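Uncharacterized protein (Bacteroides ovatus CL02T12C04, PDB 6PTM) probably acts as an exo-carrageenase of glycoside hydrolase family 42, releasing sugars from the ends of carrageenan chains. Local coordinates at residues 552-560 and 710-720. Sequence-based numbering, arbitrary orientation.
Sequences DYIMSFQRQ and RVIAKDKNKYI. With EDO (1,2-ethanediol), chain E; EDO (1,2-ethanediol), chain F.
Phe557 and Ile712 form the tightly packed part of this contact, between helix 552-559 and the hairpin of strands 707-715 and 718-725. Ile712 CD1 lies over one face of the Phe557 ring, offset toward its rim, in a CH-pi contact 4.0 Å from the ring centroid. The chi1 of Ile712 (59°) sets CG1 between its own backbone N and carbonyl carbon, and from there CG1 reaches Phe557 CZ. CB of Arg710 comes within 3.6 Å of Phe557 CD1. Ile720 O meets the edge of the same ring, near its plane.

One helical turn earlier, Tyr553 makes a second CH-pi contact. Ile720 CG1 sits over the centre of its ring, 3.8 Å from the centroid. The Tyr553 ring ends at the looser, more exposed side, where OH lies 3.5 Å from Lys714 CG.

The other end is polar and watery. The extended side chain of Gln560, just past the helix, with CG anti to its backbone N (chi1 -171°), carries the amide across to the strand. Its NE2 donates to Val711 O at 2.8 Å, with an N-H...O angle of 160° and the acceptor nearly in the amide plane. O2 of one ethanediol (chain F), probably from the crystallisation liquor, also donates to Val711 O; a second (chain E) adds a weak bond. Water 1 donates to Phe557 O and Gln560 OE1 and accepts from Arg710 NH1. It thus links the last helical turn to the strand. Water 3 bridges Val711 N and Gln560 OE1.

The contact joins the C-terminal antiparallel sheet to a helix lying against helix 486-498 and strand 168-175, consistent with the barrel of a GH42-type catalytic domain. Strand 707-715 is an edge strand of that sheet. On the helix, Ile554 packs on both elements, and Phe557 also touches Ile498 of helix 486-498.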
ATOM      1  N   ASP A 552       5.802  -7.710 -18.239  1.00 15.24           N
ATOM      2  CA  ASP A 552       7.073  -8.451 -17.975  1.00 16.45           C
ATOM      3  C   ASP A 552       8.134  -7.471 -17.451  1.00 14.69           C
ATOM      4  O   ASP A 552       8.833  -7.811 -16.462  1.00 14.00           O
ATOM      5  CB  ASP A 552       7.549  -9.271 -19.176  1.00 18.43           C
ATOM      6  CG  ASP A 552       6.638 -10.471 -19.479  1.00 24.14           C
ATOM      7  OD1 ASP A 552       6.152 -11.208 -18.499  1.00 25.29           O
ATOM      8  OD2 ASP A 552       6.416 -10.699 -20.697  1.00 28.34           O
ATOM      9  N   TYR A 553       8.261  -6.291 -18.062  1.00 13.72           N
ATOM     10  CA  TYR A 553       9.202  -5.255 -17.579  1.00 13.97           C
ATOM     11  C   TYR A 553       8.851  -4.907 -16.114  1.00 14.04           C
ATOM     12  O   TYR A 553       9.745  -4.844 -15.258  1.00 14.79           O
ATOM     13  CB  TYR A 553       9.164  -4.022 -18.482  1.00 14.82           C
ATOM     14  CG  TYR A 553       9.738  -4.202 -19.867  1.00 15.23           C
ATOM     15  CD1 TYR A 553      10.529  -5.295 -20.210  1.00 15.92           C
ATOM     16  CD2 TYR A 553       9.490  -3.244 -20.848  1.00 16.13           C
ATOM     17  CE1 TYR A 553      11.073  -5.405 -21.479  1.00 16.72           C
ATOM     18  CE2 TYR A 553      10.020  -3.350 -22.117  1.00 15.70           C
ATOM     19  CZ  TYR A 553      10.821  -4.430 -22.429  1.00 16.52           C
ATOM     20  OH  TYR A 553      11.356  -4.529 -23.682  1.00 18.46           O
ATOM     21  N   ILE A 554       7.557  -4.708 -15.840  1.00 14.24           N
ATOM     22  CA  ILE A 554       7.047  -4.264 -14.523  1.00 13.35           C
ATOM     23  C   ILE A 554       7.397  -5.343 -13.512  1.00 14.05           C
ATOM     24  O   ILE A 554       7.997  -5.010 -12.437  1.00 12.79           O
ATOM     25  CB  ILE A 554       5.547  -3.919 -14.582  1.00 13.84           C
ATOM     26  CG1 ILE A 554       5.244  -2.766 -15.538  1.00 13.90           C
ATOM     27  CG2 ILE A 554       5.026  -3.620 -13.187  1.00 14.07           C
ATOM     28  CD1 ILE A 554       6.027  -1.489 -15.272  1.00 14.35           C
ATOM     29  N   MET A 555       7.160  -6.617 -13.837  1.00 13.67           N
ATOM     30  CA  MET A 555       7.497  -7.654 -12.835  1.00 13.75           C
ATOM     31  C   MET A 555       9.017  -7.667 -12.639  1.00 14.37           C
ATOM     32  O   MET A 555       9.415  -7.841 -11.513  1.00 13.21           O
ATOM     33  CB  MET A 555       6.993  -9.050 -13.207  1.00 13.31           C
ATOM     34  CG  MET A 555       5.511  -9.154 -13.346  1.00 13.57           C
ATOM     35  SD  MET A 555       4.596  -8.595 -11.864  1.00 14.92           S
ATOM     36  CE  MET A 555       5.462  -9.524 -10.600  1.00 12.90           C
ATOM     37  N   SER A 556       9.842  -7.447 -13.681  1.00 15.27           N
ATOM     38  CA  SER A 556      11.314  -7.390 -13.521  1.00 14.89           C
ATOM     39  C   SER A 556      11.692  -6.232 -12.581  1.00 15.25           C
ATOM     40  O   SER A 556      12.562  -6.431 -11.661  1.00 13.63           O
ATOM     41  CB  SER A 556      12.024  -7.296 -14.832  1.00 15.91           C
ATOM     42  OG  SER A 556      11.838  -8.491 -15.573  1.00 15.70           O
ATOM     43  N   PHE A 557      11.074  -5.065 -12.751  1.00 14.56           N
ATOM     44  CA  PHE A 557      11.323  -3.930 -11.817  1.00 13.39           C
ATOM     45  C   PHE A 557      10.886  -4.302 -10.393  1.00 12.61           C
ATOM     46  O   PHE A 557      11.653  -3.985  -9.481  1.00 12.51           O
ATOM     47  CB  PHE A 557      10.633  -2.639 -12.262  1.00 12.75           C
ATOM     48  CG  PHE A 557      11.258  -1.991 -13.466  1.00 12.63           C
ATOM     49  CD1 PHE A 557      12.559  -1.505 -13.408  1.00 12.75           C
ATOM     50  CD2 PHE A 557      10.549  -1.840 -14.644  1.00 11.98           C
ATOM     51  CE1 PHE A 557      13.140  -0.895 -14.515  1.00 12.81           C
ATOM     52  CE2 PHE A 557      11.117  -1.191 -15.725  1.00 13.13           C
ATOM     53  CZ  PHE A 557      12.415  -0.748 -15.673  1.00 12.59           C
ATOM     54  N   GLN A 558       9.733  -4.947 -10.190  1.00 12.48           N
ATOM     55  CA  GLN A 558       9.230  -5.285  -8.819  1.00 11.63           C
ATOM     56  C   GLN A 558      10.206  -6.279  -8.176  1.00 12.32           C
ATOM     57  O   GLN A 558      10.452  -6.218  -6.955  1.00 12.17           O
ATOM     58  CB  GLN A 558       7.839  -5.937  -8.829  1.00 11.39           C
ATOM     59  CG  GLN A 558       6.663  -5.014  -9.168  1.00 10.87           C
ATOM     60  CD  GLN A 558       5.345  -5.726  -8.967  1.00 12.24           C
ATOM     61  OE1 GLN A 558       5.321  -6.919  -8.572  1.00 12.26           O
ATOM     62  NE2 GLN A 558       4.250  -4.997  -9.180  1.00 10.30           N
ATOM     63  N   ARG A 559      10.717  -7.221  -8.965  1.00 13.89           N
ATOM     64  CA  ARG A 559      11.511  -8.371  -8.450  1.00 13.58           C
ATOM     65  C   ARG A 559      12.990  -8.010  -8.380  1.00 14.40           C
ATOM     66  O   ARG A 559      13.753  -8.815  -7.815  1.00 13.50           O
ATOM     67  CB  ARG A 559      11.377  -9.595  -9.357  1.00 13.83           C
ATOM     68  CG  ARG A 559       9.978 -10.190  -9.353  1.00 14.27           C
ATOM     69  CD  ARG A 559       9.773 -11.117 -10.515  1.00 14.46           C
ATOM     70  NE  ARG A 559       8.487 -11.814 -10.466  1.00 15.30           N
ATOM     71  CZ  ARG A 559       7.994 -12.513 -11.489  1.00 17.07           C
ATOM     72  NH1 ARG A 559       8.666 -12.583 -12.637  1.00 16.23           N
ATOM     73  NH2 ARG A 559       6.853 -13.173 -11.361  1.00 16.74           N
ATOM     74  N   GLN A 560      13.404  -6.884  -8.952  1.00 13.92           N
ATOM     75  CA  GLN A 560      14.857  -6.579  -9.029  1.00 14.21           C
ATOM     76  C   GLN A 560      15.489  -6.681  -7.633  1.00 14.45           C
ATOM     77  O   GLN A 560      14.921  -6.150  -6.658  1.00 15.20           O
ATOM     78  CB  GLN A 560      15.126  -5.204  -9.629  1.00 14.46           C
ATOM     79  CG  GLN A 560      16.600  -4.948  -9.930  1.00 15.89           C
ATOM     80  CD  GLN A 560      16.779  -3.688 -10.732  1.00 16.48           C
ATOM     81  OE1 GLN A 560      16.274  -2.616 -10.394  1.00 16.83           O
ATOM     82  NE2 GLN A 560      17.452  -3.823 -11.858  1.00 18.30           N
ATOM     83  N   ARG A 710      15.212   3.388 -12.176  1.00 13.84           N
ATOM     84  CA  ARG A 710      15.575   1.959 -12.161  1.00 13.15           C
ATOM     85  C   ARG A 710      16.006   1.579 -13.570  1.00 13.85           C
ATOM     86  O   ARG A 710      15.553   2.208 -14.521  1.00 13.71           O
ATOM     87  CB  ARG A 710      14.385   1.090 -11.740  1.00 14.60           C
ATOM     88  CG  ARG A 710      13.830   1.376 -10.349  1.00 14.65           C
ATOM     89  CD  ARG A 710      14.796   1.071  -9.200  1.00 15.21           C
ATOM     90  NE  ARG A 710      14.175   1.373  -7.899  1.00 16.20           N
ATOM     91  CZ  ARG A 710      13.230   0.633  -7.309  1.00 17.61           C
ATOM     92  NH1 ARG A 710      12.763  -0.479  -7.875  1.00 16.96           N
ATOM     93  NH2 ARG A 710      12.714   1.037  -6.158  1.00 18.33           N
ATOM     94  N   VAL A 711      16.857   0.567 -13.687  1.00 13.63           N
ATOM     95  CA  VAL A 711      17.332   0.062 -14.989  1.00 14.22           C
ATOM     96  C   VAL A 711      17.286  -1.462 -14.978  1.00 13.78           C
ATOM     97  O   VAL A 711      17.848  -2.057 -14.035  1.00 15.20           O
ATOM     98  CB  VAL A 711      18.748   0.580 -15.284  1.00 13.32           C
ATOM     99  CG1 VAL A 711      19.186   0.177 -16.694  1.00 14.09           C
ATOM    100  CG2 VAL A 711      18.809   2.079 -15.085  1.00 13.45           C
ATOM    101  N   ILE A 712      16.675  -2.050 -16.007  1.00 14.01           N
ATOM    102  CA  ILE A 712      16.732  -3.515 -16.252  1.00 15.13           C
ATOM    103  C   ILE A 712      17.313  -3.754 -17.643  1.00 16.28           C
ATOM    104  O   ILE A 712      17.215  -2.843 -18.491  1.00 15.98           O
ATOM    105  CB  ILE A 712      15.357  -4.173 -16.078  1.00 15.45           C
ATOM    106  CG1 ILE A 712      14.326  -3.574 -17.028  1.00 15.75           C
ATOM    107  CG2 ILE A 712      14.922  -4.116 -14.622  1.00 15.75           C
ATOM    108  CD1 ILE A 712      13.001  -4.271 -17.035  1.00 15.87           C
ATOM    109  N   ALA A 713      17.888  -4.940 -17.847  1.00 17.17           N
ATOM    110  CA  ALA A 713      18.447  -5.414 -19.128  1.00 18.93           C
ATOM    111  C   ALA A 713      17.295  -5.937 -19.951  1.00 20.40           C
ATOM    112  O   ALA A 713      16.534  -6.722 -19.400  1.00 22.39           O
ATOM    113  CB  ALA A 713      19.453  -6.504 -18.874  1.00 20.92           C
ATOM    114  N   LYS A 714      17.158  -5.480 -21.183  1.00 19.27           N
ATOM    115  CA  LYS A 714      16.225  -6.032 -22.196  1.00 22.70           C
ATOM    116  C   LYS A 714      16.988  -7.118 -22.951  1.00 25.31           C
ATOM    117  O   LYS A 714      16.400  -8.178 -23.196  1.00 24.55           O
ATOM    118  CB  LYS A 714      15.779  -4.930 -23.158  1.00 23.04           C
ATOM    119  CG  LYS A 714      14.754  -5.320 -24.224  1.00 25.96           C
ATOM    120  CD  LYS A 714      14.976  -4.560 -25.515  1.00 30.25           C
ATOM    121  CE  LYS A 714      13.759  -4.316 -26.385  1.00 31.46           C
ATOM    122  NZ  LYS A 714      13.188  -5.593 -26.822  1.00 35.05           N
ATOM    123  N   ASP A 715      18.267  -6.852 -23.269  1.00 29.95           N
ATOM    124  CA  ASP A 715      19.186  -7.823 -23.924  1.00 31.92           C
ATOM    125  C   ASP A 715      20.642  -7.367 -23.780  1.00 32.05           C
ATOM    126  O   ASP A 715      20.940  -6.546 -22.856  1.00 32.36           O
ATOM    127  CB  ASP A 715      18.743  -8.072 -25.368  1.00 34.12           C
ATOM    128  CG  ASP A 715      18.934  -6.903 -26.302  1.00 41.65           C
ATOM    129  OD1 ASP A 715      18.190  -6.857 -27.301  1.00 50.87           O
ATOM    130  OD2 ASP A 715      19.825  -6.059 -26.030  1.00 46.72           O
ATOM    131  N   LYS A 716      21.510  -7.896 -24.648  1.00 32.54           N
ATOM    132  CA  LYS A 716      22.981  -7.679 -24.655  1.00 35.61           C
ATOM    133  C   LYS A 716      23.288  -6.186 -24.478  1.00 34.55           C
ATOM    134  O   LYS A 716      24.034  -5.847 -23.553  1.00 35.96           O
ATOM    135  CB  LYS A 716      23.610  -8.187 -25.960  1.00 34.62           C
ATOM    136  N   ASN A 717      22.746  -5.314 -25.320  1.00 27.77           N
ATOM    137  CA  ASN A 717      23.194  -3.899 -25.290  1.00 31.00           C
ATOM    138  C   ASN A 717      21.981  -2.962 -25.189  1.00 26.99           C
ATOM    139  O   ASN A 717      22.113  -1.807 -25.605  1.00 21.76           O
ATOM    140  CB  ASN A 717      24.136  -3.613 -26.473  1.00 34.10           C
ATOM    141  CG  ASN A 717      25.609  -3.868 -26.182  1.00 42.20           C
ATOM    142  OD1 ASN A 717      26.091  -3.819 -25.037  1.00 43.94           O
ATOM    143  ND2 ASN A 717      26.365  -4.097 -27.241  1.00 47.30           N
ATOM    144  N   LYS A 718      20.867  -3.422 -24.604  1.00 25.06           N
ATOM    145  CA  LYS A 718      19.633  -2.621 -24.499  1.00 21.96           C
ATOM    146  C   LYS A 718      19.079  -2.725 -23.093  1.00 19.43           C
ATOM    147  O   LYS A 718      19.039  -3.834 -22.552  1.00 19.29           O
ATOM    148  CB  LYS A 718      18.570  -3.079 -25.488  1.00 26.81           C
ATOM    149  CG  LYS A 718      18.887  -2.869 -26.960  1.00 29.33           C
ATOM    150  CD  LYS A 718      17.723  -3.261 -27.838  1.00 34.32           C
ATOM    151  CE  LYS A 718      18.085  -3.412 -29.297  1.00 38.64           C
ATOM    152  NZ  LYS A 718      18.946  -4.602 -29.475  1.00 45.49           N
ATOM    153  N   TYR A 719      18.638  -1.589 -22.568  1.00 16.58           N
ATOM    154  CA  TYR A 719      18.231  -1.406 -21.164  1.00 15.93           C
ATOM    155  C   TYR A 719      16.871  -0.708 -21.154  1.00 14.68           C
ATOM    156  O   TYR A 719      16.607   0.121 -22.027  1.00 15.05           O
ATOM    157  CB  TYR A 719      19.324  -0.666 -20.396  1.00 16.38           C
ATOM    158  CG  TYR A 719      20.605  -1.458 -20.348  1.00 18.47           C
ATOM    159  CD1 TYR A 719      20.793  -2.459 -19.412  1.00 17.20           C
ATOM    160  CD2 TYR A 719      21.575  -1.305 -21.337  1.00 19.88           C
ATOM    161  CE1 TYR A 719      21.941  -3.226 -19.400  1.00 18.34           C
ATOM    162  CE2 TYR A 719      22.725  -2.077 -21.347  1.00 20.41           C
ATOM    163  CZ  TYR A 719      22.897  -3.052 -20.388  1.00 20.01           C
ATOM    164  OH  TYR A 719      24.031  -3.793 -20.400  1.00 19.84           O
ATOM    165  N   ILE A 720      16.050  -1.041 -20.176  1.00 13.14           N
ATOM    166  CA  ILE A 720      14.740  -0.366 -19.942  1.00 14.65           C
ATOM    167  C   ILE A 720      14.923   0.515 -18.719  1.00 13.37           C
ATOM    168  O   ILE A 720      15.352   0.007 -17.681  1.00 15.00           O
ATOM    169  CB  ILE A 720      13.559  -1.340 -19.788  1.00 13.18           C
ATOM    170  CG1 ILE A 720      13.510  -2.384 -20.910  1.00 14.12           C
ATOM    171  CG2 ILE A 720      12.276  -0.550 -19.681  1.00 13.04           C
ATOM    172  CD1 ILE A 720      13.424  -1.822 -22.316  1.00 14.16           C
TER
HETATM  173  C1  EDO E 804      21.119  -4.445 -15.257  1.00 31.47           C
HETATM  174  O1  EDO E 804      20.033  -4.537 -14.351  1.00 35.76           O
HETATM  175  C2  EDO E 804      21.180  -3.058 -15.776  1.00 29.46           C
HETATM  176  O2  EDO E 804      21.422  -2.047 -14.809  1.00 23.20           O
HETATM  177  C1  EDO F 805      21.664  -3.226 -11.236  1.00 29.98           C
HETATM  178  O1  EDO F 805      21.160  -4.407 -11.878  1.00 33.46           O
HETATM  179  C2  EDO F 805      20.651  -2.157 -11.154  1.00 28.55           C
HETATM  180  O2  EDO F 805      20.317  -1.550 -12.405  1.00 22.50           O
HETATM  181  O   HOH W   1      13.485  -2.074 -10.081  1.00 10.67           O
HETATM  182  O   HOH W   2      10.787  -2.502  -7.011  1.00 13.27           O
HETATM  183  O   HOH W   3      17.894  -0.605 -11.184  1.00 13.42           O